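PDB 5TX7: D-isomer specific 2-hydroxyacid dehydrogenase family protein from Desulfovibrio vulgaris, which probably catalyses the NAD-dependent interconversion of D-2-hydroxyacids and the corresponding 2-oxoacids. Local coordinates for residues H106-L111 / K149-V154; E197-A202 / G217-R222; R222-M227 / E244-E249; S231-T236 / P240-R245; D262-E267 / N273-A278. One frame throughout, in Å; residues are numbered along the deposited sequence.

Interaction 1. Residues H106-L111 / K149-V154; sequences HVFALL and KTMGIV
Phe108 and Met151 approach from opposite directions, and the terminal methyl of the methionine rather than its sulfur makes the contact. Met151 CE lies 3.6 Å from Phe108 CZ and nearly as close to Phe108 CE1, and it meets the ring obliquely. The same methyl serves Leu111, whose side chain comes at it tip to tip, with Leu111 CD2 4.0 Å from Met151 CE. One flexible chain therefore fills the angle between two side chains that lie three residues apart on helix 100-116. Its shape explains how: Met151 leaves strand 150-154 with CG anti to the backbone N (chi1 173°) and then bends at both chi2 and chi3, which brings the methyl to the helix.

Around this tight point the contact opens out quickly. Val107 faces the strand, but its CG1 comes no nearer than 4.8 Å, to Met151 CE, and the closest CA atoms, those of Leu111 and Met151, are 11.0 Å apart. Just before and at the start of the strand, Lys149 and Thr150 are partly exposed, and the lysine forms a salt bridge with Glu144. Val163 and Ile166 of helix 158-169 also pack on Phe108, while Leu112 of the second subunit touches it from the dimer side. Helix 100-116 thus lies against the parallel, Rossmann-type sheet that contains strand 150-154. The spacing here rests on apolar packing, with no directional bond between the segments.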
# COMPACT_ATOMS: atom_id res chain seq x y z
N HIS A 106 -1.13 -5.07 6.00
CA HIS A 106 -2.47 -5.18 5.40
C HIS A 106 -3.37 -3.96 5.72
O HIS A 106 -4.19 -3.55 4.88
CB HIS A 106 -3.17 -6.49 5.80
CG HIS A 106 -4.32 -6.85 4.92
ND1 HIS A 106 -4.16 -7.14 3.58
CD2 HIS A 106 -5.64 -6.93 5.17
CE1 HIS A 106 -5.34 -7.39 3.05
NE2 HIS A 106 -6.26 -7.30 4.00
N VAL A 107 -3.20 -3.39 6.91
CA VAL A 107 -3.89 -2.14 7.28
C VAL A 107 -3.63 -1.05 6.21
O VAL A 107 -4.58 -0.37 5.75
CB VAL A 107 -3.45 -1.64 8.68
CG1 VAL A 107 -3.90 -0.19 8.96
CG2 VAL A 107 -3.97 -2.56 9.76
N PHE A 108 -2.35 -0.92 5.82
CA PHE A 108 -1.94 0.04 4.80
C PHE A 108 -2.25 -0.37 3.36
O PHE A 108 -2.46 0.51 2.52
CB PHE A 108 -0.47 0.46 5.01
CG PHE A 108 -0.29 1.27 6.25
CD1 PHE A 108 -0.65 2.62 6.27
CD2 PHE A 108 0.13 0.67 7.44
CE1 PHE A 108 -0.56 3.37 7.41
CE2 PHE A 108 0.23 1.42 8.60
CZ PHE A 108 -0.12 2.77 8.59
N ALA A 109 -2.30 -1.67 3.07
CA ALA A 109 -2.79 -2.11 1.77
C ALA A 109 -4.28 -1.73 1.61
O ALA A 109 -4.68 -1.22 0.57
CB ALA A 109 -2.60 -3.60 1.59
N LEU A 110 -5.08 -1.95 2.64
CA LEU A 110 -6.51 -1.54 2.59
C LEU A 110 -6.66 -0.02 2.50
O LEU A 110 -7.39 0.50 1.66
CB LEU A 110 -7.26 -2.06 3.81
CG LEU A 110 -7.39 -3.58 3.92
CD1 LEU A 110 -7.78 -3.99 5.33
CD2 LEU A 110 -8.42 -4.14 2.96
N LEU A 111 -5.93 0.69 3.37
CA LEU A 111 -6.04 2.14 3.46
C LEU A 111 -5.59 2.87 2.19
O LEU A 111 -6.23 3.84 1.77
CB LEU A 111 -5.24 2.64 4.64
CG LEU A 111 -5.19 4.14 4.90
CD1 LEU A 111 -6.61 4.64 5.12
CD2 LEU A 111 -4.30 4.43 6.09
N LYS A 149 -2.75 13.69 8.23
CA LYS A 149 -3.89 13.03 8.86
C LYS A 149 -3.48 12.39 10.19
O LYS A 149 -2.30 12.12 10.42
CB LYS A 149 -4.48 11.94 7.95
CG LYS A 149 -5.06 12.40 6.62
CD LYS A 149 -5.92 11.26 6.04
CE LYS A 149 -6.71 11.62 4.79
NZ LYS A 149 -7.20 13.02 4.71
N THR A 150 -4.45 12.15 11.06
CA THR A 150 -4.23 11.50 12.35
C THR A 150 -4.68 10.04 12.28
O THR A 150 -5.82 9.74 11.93
CB THR A 150 -4.95 12.26 13.48
OG1 THR A 150 -4.31 13.52 13.64
CG2 THR A 150 -4.88 11.53 14.81
N MET A 151 -3.75 9.14 12.60
CA MET A 151 -4.03 7.73 12.74
C MET A 151 -4.31 7.45 14.20
O MET A 151 -3.46 7.71 15.07
CB MET A 151 -2.83 6.91 12.26
CG MET A 151 -2.92 5.41 12.49
SD MET A 151 -4.06 4.54 11.40
CE MET A 151 -3.06 4.44 9.93
N GLY A 152 -5.50 6.93 14.47
CA GLY A 152 -5.94 6.52 15.80
C GLY A 152 -5.89 5.02 15.86
O GLY A 152 -6.49 4.34 15.03
N ILE A 153 -5.16 4.49 16.84
CA ILE A 153 -4.87 3.06 16.94
C ILE A 153 -5.52 2.54 18.22
O ILE A 153 -5.10 2.90 19.32
CB ILE A 153 -3.34 2.83 16.94
CG1 ILE A 153 -2.76 3.33 15.62
CG2 ILE A 153 -2.98 1.37 17.17
CD1 ILE A 153 -1.25 3.32 15.55
N VAL A 154 -6.54 1.72 18.06
CA VAL A 154 -7.30 1.14 19.16
C VAL A 154 -6.64 -0.17 19.54
O VAL A 154 -6.83 -1.19 18.89
CB VAL A 154 -8.79 0.91 18.76
CG1 VAL A 154 -9.59 0.31 19.90
CG2 VAL A 154 -9.42 2.23 18.32

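Interaction 2. Residues E197-A202 / G217-R222; sequences ELFTSA and GLVDAR
The ring of Phe199 points from helix 195-201 at the chain that follows strand 204-207, and its outer end meets two aliphatic side chains in different ways. Leu218 comes to the ring edge, near the ring plane, with Leu218 CD2 3.9 Å from Phe199 CZ and 4.0 Å from Phe199 CE1. Val219 runs at about a right angle to the phenylalanine side chain, and its CG2, also 3.9 Å from Phe199 CZ, touches the ring obliquely. CZ is thus shared by both neighbours. Phe199 reaches this position with CG anti to its carbonyl carbon (chi1 -77°), which throws the ring across the gap, whereas Leu218 sends CG anti to its own N and lets only its far end approach.

This packing belongs to the NAD-binding domain, a Rossmann-type parallel sheet covered by helices. It ties helix 195-201, which comes before strand 204-207, to the connection that leaves that strand, and the Leu218 side chain is close to, though not in contact with, a glycine-rich turn that fits the GxGxxG pattern. Val219 is the centre of an inverse gamma turn, so the chain changes direction just where its side chain meets the ring. Immediately afterwards Asp220 takes the N-cap position of helix 221-225, its OD1 accepting from Arg223 N. Arg222 NH1 and Arg223 NE both form salt bridges to Asp196 OD1 on helix 195-201. Separately, Arg223 NH1 bonds to Leu218 O. Val205 and Met227 also pack on the Phe199 side chain.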
# COMPACT_ATOMS: atom_id res chain seq x y z
N GLU A 197 -11.92 10.26 22.84
CA GLU A 197 -11.02 11.26 22.26
C GLU A 197 -10.36 10.78 20.96
O GLU A 197 -10.14 11.58 20.04
CB GLU A 197 -9.94 11.62 23.30
CG GLU A 197 -9.02 12.79 22.95
CD GLU A 197 -7.96 13.04 24.04
OE1 GLU A 197 -8.10 12.53 25.20
OE2 GLU A 197 -6.97 13.74 23.72
N LEU A 198 -10.04 9.49 20.89
CA LEU A 198 -9.46 8.89 19.68
C LEU A 198 -10.41 9.09 18.51
O LEU A 198 -9.98 9.58 17.48
CB LEU A 198 -9.14 7.41 19.87
CG LEU A 198 -8.36 6.68 18.76
CD1 LEU A 198 -7.54 5.53 19.32
CD2 LEU A 198 -9.22 6.13 17.64
N PHE A 199 -11.68 8.74 18.68
CA PHE A 199 -12.67 8.89 17.58
C PHE A 199 -12.95 10.33 17.15
O PHE A 199 -13.18 10.56 15.95
CB PHE A 199 -13.98 8.15 17.88
CG PHE A 199 -13.86 6.68 17.68
CD1 PHE A 199 -13.43 5.86 18.71
CD2 PHE A 199 -14.12 6.11 16.43
CE1 PHE A 199 -13.28 4.50 18.53
CE2 PHE A 199 -14.00 4.75 16.25
CZ PHE A 199 -13.57 3.95 17.30
N THR A 200 -12.92 11.30 18.08
CA THR A 200 -13.14 12.70 17.70
C THR A 200 -11.92 13.29 16.98
O THR A 200 -12.07 14.22 16.20
CB THR A 200 -13.57 13.63 18.88
OG1 THR A 200 -12.50 13.83 19.79
CG2 THR A 200 -14.74 13.11 19.64
N SER A 201 -10.72 12.78 17.25
CA SER A 201 -9.47 13.37 16.71
C SER A 201 -8.86 12.64 15.52
O SER A 201 -8.06 13.22 14.82
CB SER A 201 -8.41 13.43 17.81
OG SER A 201 -8.84 14.27 18.86
N ALA A 202 -9.22 11.37 15.30
CA ALA A 202 -8.61 10.56 14.25
C ALA A 202 -9.31 10.70 12.91
O ALA A 202 -10.54 10.64 12.83
CB ALA A 202 -8.60 9.11 14.66
N GLY A 217 -18.81 -4.32 20.02
CA GLY A 217 -19.54 -3.16 19.52
C GLY A 217 -18.91 -1.84 19.88
O GLY A 217 -19.61 -0.84 20.10
N LEU A 218 -17.58 -1.83 19.93
CA LEU A 218 -16.78 -0.64 20.23
C LEU A 218 -17.05 0.46 19.22
O LEU A 218 -17.30 1.61 19.59
CB LEU A 218 -15.30 -1.05 20.21
CG LEU A 218 -14.13 -0.15 20.48
CD1 LEU A 218 -12.99 -1.05 20.95
CD2 LEU A 218 -13.73 0.62 19.24
N VAL A 219 -16.97 0.11 17.93
CA VAL A 219 -17.29 1.03 16.85
C VAL A 219 -18.81 1.02 16.65
O VAL A 219 -19.36 0.23 15.85
CB VAL A 219 -16.54 0.67 15.56
CG1 VAL A 219 -16.85 1.69 14.45
CG2 VAL A 219 -15.04 0.59 15.85
N ASP A 220 -19.47 1.90 17.41
CA ASP A 220 -20.92 2.01 17.40
C ASP A 220 -21.36 3.34 16.80
O ASP A 220 -20.53 4.21 16.51
CB ASP A 220 -21.50 1.80 18.81
CG ASP A 220 -21.00 2.81 19.85
OD1 ASP A 220 -20.20 3.73 19.54
OD2 ASP A 220 -21.42 2.67 21.03
N ALA A 221 -22.67 3.49 16.62
CA ALA A 221 -23.27 4.69 16.05
C ALA A 221 -22.78 5.98 16.69
O ALA A 221 -22.55 6.95 15.98
CB ALA A 221 -24.80 4.62 16.13
N ARG A 222 -22.60 5.98 18.02
CA ARG A 222 -22.18 7.17 18.79
C ARG A 222 -20.75 7.62 18.50
O ARG A 222 -20.52 8.81 18.30
CB ARG A 222 -22.31 6.94 20.30
CG ARG A 222 -21.99 8.18 21.15
CD ARG A 222 -22.00 7.89 22.64
NE ARG A 222 -21.08 6.81 22.98
CZ ARG A 222 -19.80 6.94 23.35
NH1 ARG A 222 -19.10 5.84 23.59
NH2 ARG A 222 -19.21 8.13 23.49

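Interaction 3. Residues R222-M227 / E244-E249; sequences RRLASM and ERAVAE
Leu224 carries its side of the contact alone, reaching with CD1 toward helix 244-253, where Ala246 and Val247 receive it. At the start of that helix Glu244 is turned to another partner: its carboxylate accepts from Ser265 N. Ala246 is the first residue to meet the leucine, its methyl CB lying 3.7 Å from Leu224 CD1. The leucine methyl also lies against the peptide link that follows, 3.5 Å from Ala246 O and 3.8 Å from Val247 N, so it packs on helix backbone as well as on side chains. At Val247 the CG2 branch, which stands beside the backbone N, lies 3.9 Å from Leu224 CD1 and completes the seat. Ala248 points away from 222-227; its methyl packs on Pro274.

On the opposing side, Leu224 extends outward because its CG is anti to the carbonyl carbon (chi1 -70°) and its CD1 continues the reach. Behind it Ser226 OG donates to Arg223 O over 2.7 Å. No hydrogen bond joins the two segments. Leu256, at the start of the next strand, packs on both Leu224 and Val247. Two successive helices, each linking neighbouring parallel strands and lying side by side on one face of the sheet, are characteristic of the parallel alpha/beta, Rossmann-type architecture of the NAD-binding domain.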
# COMPACT_ATOMS: atom_id res chain seq x y z
N ARG A 222 -22.60 5.98 18.02
CA ARG A 222 -22.18 7.17 18.79
C ARG A 222 -20.75 7.62 18.50
O ARG A 222 -20.52 8.81 18.30
CB ARG A 222 -22.31 6.94 20.30
CG ARG A 222 -21.99 8.18 21.15
CD ARG A 222 -22.00 7.89 22.64
NE ARG A 222 -21.08 6.81 22.98
CZ ARG A 222 -19.80 6.94 23.35
NH1 ARG A 222 -19.10 5.84 23.59
NH2 ARG A 222 -19.21 8.13 23.49
N ARG A 223 -19.81 6.67 18.50
CA ARG A 223 -18.43 6.99 18.17
C ARG A 223 -18.28 7.39 16.71
O ARG A 223 -17.46 8.27 16.39
CB ARG A 223 -17.51 5.85 18.50
CG ARG A 223 -17.00 5.97 19.91
CD ARG A 223 -16.66 4.66 20.55
NE ARG A 223 -16.56 4.82 22.00
CZ ARG A 223 -16.52 3.81 22.86
NH1 ARG A 223 -16.55 2.55 22.44
NH2 ARG A 223 -16.47 4.05 24.15
N LEU A 224 -19.06 6.76 15.84
CA LEU A 224 -19.08 7.13 14.41
C LEU A 224 -19.59 8.56 14.20
O LEU A 224 -18.97 9.33 13.48
CB LEU A 224 -19.91 6.15 13.58
CG LEU A 224 -19.33 4.74 13.39
CD1 LEU A 224 -20.41 3.83 12.82
CD2 LEU A 224 -18.10 4.77 12.50
N ALA A 225 -20.67 8.92 14.89
CA ALA A 225 -21.19 10.30 14.86
C ALA A 225 -20.18 11.34 15.35
O ALA A 225 -20.23 12.49 14.93
CB ALA A 225 -22.45 10.39 15.69
N SER A 226 -19.28 10.94 16.25
CA SER A 226 -18.24 11.83 16.75
C SER A 226 -17.10 12.09 15.76
O SER A 226 -16.34 13.02 15.94
CB SER A 226 -17.67 11.30 18.09
OG SER A 226 -16.67 10.33 17.90
N MET A 227 -16.98 11.26 14.73
CA MET A 227 -15.84 11.35 13.81
C MET A 227 -16.05 12.48 12.82
O MET A 227 -17.20 12.86 12.53
CB MET A 227 -15.64 10.05 13.04
CG MET A 227 -15.20 8.88 13.91
SD MET A 227 -14.85 7.40 12.95
CE MET A 227 -13.16 7.83 12.51
N GLU A 244 -22.16 -3.47 12.67
CA GLU A 244 -22.11 -3.51 11.20
C GLU A 244 -23.15 -2.60 10.54
O GLU A 244 -22.89 -2.01 9.49
CB GLU A 244 -22.25 -4.96 10.68
CG GLU A 244 -21.08 -5.88 11.07
CD GLU A 244 -21.07 -7.22 10.34
OE1 GLU A 244 -22.13 -7.68 9.83
OE2 GLU A 244 -19.97 -7.84 10.26
N ARG A 245 -24.31 -2.47 11.18
CA ARG A 245 -25.39 -1.59 10.71
C ARG A 245 -24.97 -0.12 10.71
O ARG A 245 -25.08 0.57 9.71
CB ARG A 245 -26.64 -1.79 11.59
CG ARG A 245 -27.83 -0.89 11.29
CD ARG A 245 -28.24 -0.89 9.82
NE ARG A 245 -28.67 -2.21 9.35
CZ ARG A 245 -29.33 -2.45 8.21
NH1 ARG A 245 -29.67 -1.46 7.38
NH2 ARG A 245 -29.65 -3.71 7.91
N ALA A 246 -24.47 0.34 11.84
CA ALA A 246 -24.02 1.72 12.00
C ALA A 246 -22.93 2.09 11.00
O ALA A 246 -22.91 3.20 10.46
CB ALA A 246 -23.55 1.97 13.42
N VAL A 247 -22.02 1.14 10.75
CA VAL A 247 -20.92 1.37 9.81
C VAL A 247 -21.46 1.48 8.38
O VAL A 247 -21.05 2.37 7.62
CB VAL A 247 -19.84 0.29 9.98
CG1 VAL A 247 -18.76 0.40 8.91
CG2 VAL A 247 -19.20 0.38 11.36
N ALA A 248 -22.39 0.59 8.00
CA ALA A 248 -23.01 0.68 6.68
C ALA A 248 -23.66 2.05 6.46
O ALA A 248 -23.42 2.70 5.45
CB ALA A 248 -24.02 -0.43 6.50
N GLU A 249 -24.45 2.49 7.44
CA GLU A 249 -25.12 3.80 7.40
C GLU A 249 -24.11 4.96 7.34
O GLU A 249 -24.34 5.93 6.62
CB GLU A 249 -26.14 3.94 8.56
CG GLU A 249 -27.58 3.56 8.16
CD GLU A 249 -28.45 2.99 9.30
OE1 GLU A 249 -29.46 2.31 8.97
OE2 GLU A 249 -28.19 3.20 10.52

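Interaction 4. Residues S231-T236 / P240-R245; sequences SYLINT and PLLDER
Leu242 lies over the end of Leu233, the two side chains sliding past each other in opposite directions until Leu242 CD2 is 3.8 Å from Leu233 CD2. Two residues along strand 231-235, Asn235 meets the same neighbour: Asn235 and Leu242 approach each other from opposite directions, with Asn235 ND2 4.0 Å from Leu242 CG. The carbonyl end of that amide stands beside Leu241, whose CD1 is 4.1 Å from Asn235 OD1.

A buried amide among leucines needs polar partners, and the following turn supplies them: OD1 accepts from Ala237 N and ND2 donates to Arg238 O. Together these two bonds would fix the rotation of the amide. The side chain lies in this position because its CG is anti to the backbone N (chi1 -176°).

Beyond Leu242 the chain turns into helix 244-253. Asp243 occupies the N-cap, its OD1 taking a weak bond from Arg245 N at 3.3 Å. Val219 and Leu261 also pack on Leu242. Strand, connecting loop and helix start form the first half of a beta-alpha-beta unit, strand 231-235 to helix 244-253 to strand 256-261, within the Rossmann-type domain.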
# COMPACT_ATOMS: atom_id res chain seq x y z
N SER A 231 -13.73 10.44 7.14
CA SER A 231 -12.76 9.58 7.84
C SER A 231 -12.77 8.14 7.35
O SER A 231 -13.67 7.71 6.59
CB SER A 231 -13.01 9.62 9.35
OG SER A 231 -12.76 10.94 9.85
N TYR A 232 -11.74 7.39 7.74
CA TYR A 232 -11.55 6.00 7.31
C TYR A 232 -11.52 5.07 8.51
O TYR A 232 -10.94 5.41 9.54
CB TYR A 232 -10.26 5.85 6.50
CG TYR A 232 -10.27 6.57 5.18
CD1 TYR A 232 -10.84 5.99 4.04
CD2 TYR A 232 -9.74 7.86 5.05
CE1 TYR A 232 -10.84 6.64 2.81
CE2 TYR A 232 -9.75 8.53 3.83
CZ TYR A 232 -10.32 7.93 2.71
OH TYR A 232 -10.33 8.60 1.50
N LEU A 233 -12.14 3.88 8.37
CA LEU A 233 -12.09 2.80 9.37
C LEU A 233 -11.43 1.55 8.80
O LEU A 233 -11.75 1.12 7.69
CB LEU A 233 -13.50 2.46 9.83
CG LEU A 233 -13.63 1.34 10.87
CD1 LEU A 233 -12.95 1.70 12.18
CD2 LEU A 233 -15.09 0.99 11.07
N ILE A 234 -10.51 0.95 9.55
CA ILE A 234 -9.83 -0.28 9.13
C ILE A 234 -9.98 -1.28 10.26
O ILE A 234 -9.74 -0.94 11.43
CB ILE A 234 -8.31 -0.07 8.89
CG1 ILE A 234 -8.03 1.10 7.93
CG2 ILE A 234 -7.68 -1.35 8.34
CD1 ILE A 234 -8.49 0.89 6.50
N ASN A 235 -10.34 -2.51 9.91
CA ASN A 235 -10.49 -3.57 10.90
C ASN A 235 -9.90 -4.89 10.39
O ASN A 235 -10.50 -5.58 9.57
CB ASN A 235 -11.95 -3.78 11.22
CG ASN A 235 -12.18 -4.80 12.32
OD1 ASN A 235 -11.34 -5.00 13.18
ND2 ASN A 235 -13.34 -5.43 12.32
N THR A 236 -8.70 -5.20 10.89
CA THR A 236 -8.05 -6.48 10.66
C THR A 236 -8.06 -7.33 11.95
O THR A 236 -7.37 -8.36 12.01
CB THR A 236 -6.58 -6.26 10.27
OG1 THR A 236 -5.93 -5.51 11.30
CG2 THR A 236 -6.47 -5.49 8.97
N PRO A 240 -16.97 -8.69 15.44
CA PRO A 240 -17.87 -8.12 16.45
C PRO A 240 -17.39 -6.87 17.19
O PRO A 240 -18.12 -6.33 18.02
CB PRO A 240 -18.10 -9.30 17.44
CG PRO A 240 -17.82 -10.52 16.65
CD PRO A 240 -16.71 -10.12 15.70
N LEU A 241 -16.19 -6.39 16.89
CA LEU A 241 -15.77 -5.06 17.34
C LEU A 241 -16.63 -3.93 16.74
O LEU A 241 -16.67 -2.84 17.30
CB LEU A 241 -14.28 -4.83 17.04
CG LEU A 241 -13.27 -5.71 17.76
CD1 LEU A 241 -11.87 -5.39 17.27
CD2 LEU A 241 -13.35 -5.51 19.26
N LEU A 242 -17.31 -4.19 15.62
CA LEU A 242 -18.17 -3.20 14.96
C LEU A 242 -19.64 -3.49 15.15
O LEU A 242 -20.03 -4.65 15.22
CB LEU A 242 -17.98 -3.26 13.45
CG LEU A 242 -16.63 -3.22 12.80
CD1 LEU A 242 -16.82 -3.16 11.29
CD2 LEU A 242 -15.97 -1.99 13.32
N ASP A 243 -20.45 -2.42 15.18
CA ASP A 243 -21.88 -2.52 14.88
C ASP A 243 -21.97 -2.35 13.37
O ASP A 243 -21.85 -1.24 12.85
CB ASP A 243 -22.69 -1.45 15.64
CG ASP A 243 -24.19 -1.43 15.26
OD1 ASP A 243 -24.64 -2.23 14.41
OD2 ASP A 243 -24.93 -0.60 15.82
N GLU A 244 -22.16 -3.47 12.67
CA GLU A 244 -22.11 -3.51 11.20
C GLU A 244 -23.15 -2.60 10.54
O GLU A 244 -22.89 -2.01 9.49
CB GLU A 244 -22.25 -4.96 10.68
CG GLU A 244 -21.08 -5.88 11.07
CD GLU A 244 -21.07 -7.22 10.34
OE1 GLU A 244 -22.13 -7.68 9.83
OE2 GLU A 244 -19.97 -7.84 10.26
N ARG A 245 -24.31 -2.47 11.18
CA ARG A 245 -25.39 -1.59 10.71
C ARG A 245 -24.97 -0.12 10.71
O ARG A 245 -25.08 0.57 9.71
CB ARG A 245 -26.64 -1.79 11.59
CG ARG A 245 -27.83 -0.89 11.29
CD ARG A 245 -28.24 -0.89 9.82
NE ARG A 245 -28.67 -2.21 9.35
CZ ARG A 245 -29.33 -2.45 8.21
NH1 ARG A 245 -29.67 -1.46 7.38
NH2 ARG A 245 -29.65 -3.71 7.91

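Interaction 5. Residues D262-E267 / N273-A278; sequences DVLSQE and NPLLSA
Leu264 and Leu275 slide past each other in opposite directions, with Leu264 CD2 4.0 Å from Leu275 CD1. Both place CG anti to the carbonyl carbon (chi1 -60° in Leu264), and both then extend at chi2, which lets the branched ends overlap. Gln266 is built differently: its CG sits between the backbone N and the carbonyl carbon, the crowded position, and the chain runs straight beyond it. Its CG thereby comes 4.0 Å from Asn273 ND2 at the exposed edge of the contact.

Asn273 is the N-cap of the short helix about 274-277. With its CG anti to the backbone N, its OD1 accepts from Leu275 N at 3.0 Å, in the carbonyl plane and on a lone pair, while ND2 is weakly bonded to Glu244. Within 262-267, Leu264 N donates to Glu267 OE2 over 3.1 Å at a nearly straight 167°, meeting the oxygen on its anti side, 28° out of the carboxylate plane. The other oxygen, OE1, is bonded to His286 ND1, consistent with the histidine-glutamate pair found at the active site of related dehydrogenases. Trp130 of the second subunit packs on both Leu264 and Glu267.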
# COMPACT_ATOMS: atom_id res chain seq x y z
N ASP A 262 -11.01 -6.86 6.94
CA ASP A 262 -10.52 -8.20 6.69
C ASP A 262 -11.31 -9.28 7.48
O ASP A 262 -11.12 -10.48 7.29
CB ASP A 262 -9.05 -8.28 7.02
CG ASP A 262 -8.41 -9.52 6.47
OD1 ASP A 262 -8.55 -9.78 5.24
OD2 ASP A 262 -7.82 -10.26 7.29
N VAL A 263 -12.22 -8.84 8.34
CA VAL A 263 -13.02 -9.72 9.13
C VAL A 263 -14.44 -9.17 9.17
O VAL A 263 -14.65 -7.97 8.93
CB VAL A 263 -12.45 -9.85 10.55
CG1 VAL A 263 -11.06 -10.47 10.51
CG2 VAL A 263 -12.41 -8.49 11.24
N LEU A 264 -15.37 -10.07 9.44
CA LEU A 264 -16.81 -9.78 9.58
C LEU A 264 -17.40 -10.66 10.70
O LEU A 264 -16.81 -11.67 11.09
CB LEU A 264 -17.54 -10.02 8.27
CG LEU A 264 -17.12 -9.22 7.03
CD1 LEU A 264 -17.91 -9.74 5.81
CD2 LEU A 264 -17.41 -7.74 7.22
N SER A 265 -18.54 -10.26 11.24
CA SER A 265 -19.17 -10.99 12.34
C SER A 265 -19.67 -12.36 11.91
O SER A 265 -19.64 -13.29 12.73
CB SER A 265 -20.31 -10.17 12.94
OG SER A 265 -19.78 -8.96 13.48
N GLN A 266 -20.11 -12.49 10.65
CA GLN A 266 -20.37 -13.81 10.04
C GLN A 266 -19.44 -14.02 8.85
O GLN A 266 -19.47 -13.27 7.88
CB GLN A 266 -21.84 -14.00 9.60
CG GLN A 266 -22.40 -12.99 8.60
CD GLN A 266 -23.78 -13.39 8.03
OE1 GLN A 266 -24.25 -14.54 8.19
NE2 GLN A 266 -24.43 -12.44 7.36
N GLU A 267 -18.60 -15.06 8.93
CA GLU A 267 -17.69 -15.45 7.86
C GLU A 267 -17.96 -16.91 7.45
O GLU A 267 -17.83 -17.80 8.28
CB GLU A 267 -16.24 -15.30 8.33
CG GLU A 267 -15.80 -13.87 8.65
CD GLU A 267 -14.42 -13.79 9.32
OE1 GLU A 267 -13.61 -14.70 9.10
OE2 GLU A 267 -14.14 -12.82 10.07
N ASN A 273 -25.74 -9.11 4.23
CA ASN A 273 -24.90 -8.38 5.19
C ASN A 273 -24.86 -6.93 4.72
O ASN A 273 -24.56 -6.68 3.55
CB ASN A 273 -23.48 -8.97 5.22
CG ASN A 273 -22.60 -8.38 6.33
OD1 ASN A 273 -22.50 -7.17 6.48
ND2 ASN A 273 -21.94 -9.26 7.10
N PRO A 274 -25.17 -5.97 5.62
CA PRO A 274 -25.25 -4.57 5.15
C PRO A 274 -23.92 -4.02 4.61
O PRO A 274 -23.92 -3.13 3.75
CB PRO A 274 -25.70 -3.79 6.40
CG PRO A 274 -25.31 -4.66 7.55
CD PRO A 274 -25.44 -6.07 7.07
N LEU A 275 -22.79 -4.58 5.06
CA LEU A 275 -21.48 -4.15 4.58
C LEU A 275 -21.15 -4.57 3.15
O LEU A 275 -20.28 -3.96 2.53
CB LEU A 275 -20.38 -4.57 5.57
CG LEU A 275 -20.52 -3.88 6.94
CD1 LEU A 275 -19.64 -4.55 7.99
CD2 LEU A 275 -20.24 -2.38 6.86
N LEU A 276 -21.88 -5.55 2.60
CA LEU A 276 -21.74 -5.92 1.18
C LEU A 276 -22.54 -5.04 0.21
O LEU A 276 -22.29 -5.08 -1.00
CB LEU A 276 -22.09 -7.39 0.97
CG LEU A 276 -21.02 -8.36 1.45
CD1 LEU A 276 -21.59 -9.76 1.59
CD2 LEU A 276 -19.82 -8.39 0.49
N SER A 277 -23.49 -4.27 0.73
CA SER A 277 -24.26 -3.30 -0.08
C SER A 277 -23.78 -1.86 0.10
O SER A 277 -24.27 -0.96 -0.59
CB SER A 277 -25.75 -3.37 0.30
OG SER A 277 -26.20 -4.71 0.39
N ALA A 278 -22.86 -1.64 1.04
CA ALA A 278 -22.42 -0.28 1.40
C ALA A 278 -21.40 0.24 0.39
O ALA A 278 -20.52 -0.52 -0.05
CB ALA A 278 -21.80 -0.27 2.80

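Overall arrangement
All five contacts lie in the NAD-binding domain, and most adjoin one another. Interactions 2, 3 and 4 form a compact group: the centre of interaction 3 is about 8 Å from those of interactions 2 and 4, and main-chain bonds such as Val219 O to Asp243 N join interactions 2 and 4. Interaction 4 leads into interaction 5, about 10 Å away between centres, through the main-chain hydrogen bond between Asp262 N and Asn235 O, 3.0 Å. Interaction 1 covers the other face of strand 231-235, where Val107 packs on Ile234. Interactions 1 and 5, linked by His106 packing on Asp262, both touch the second subunit; His286, bonded to interaction 5, probably marks the active-site side.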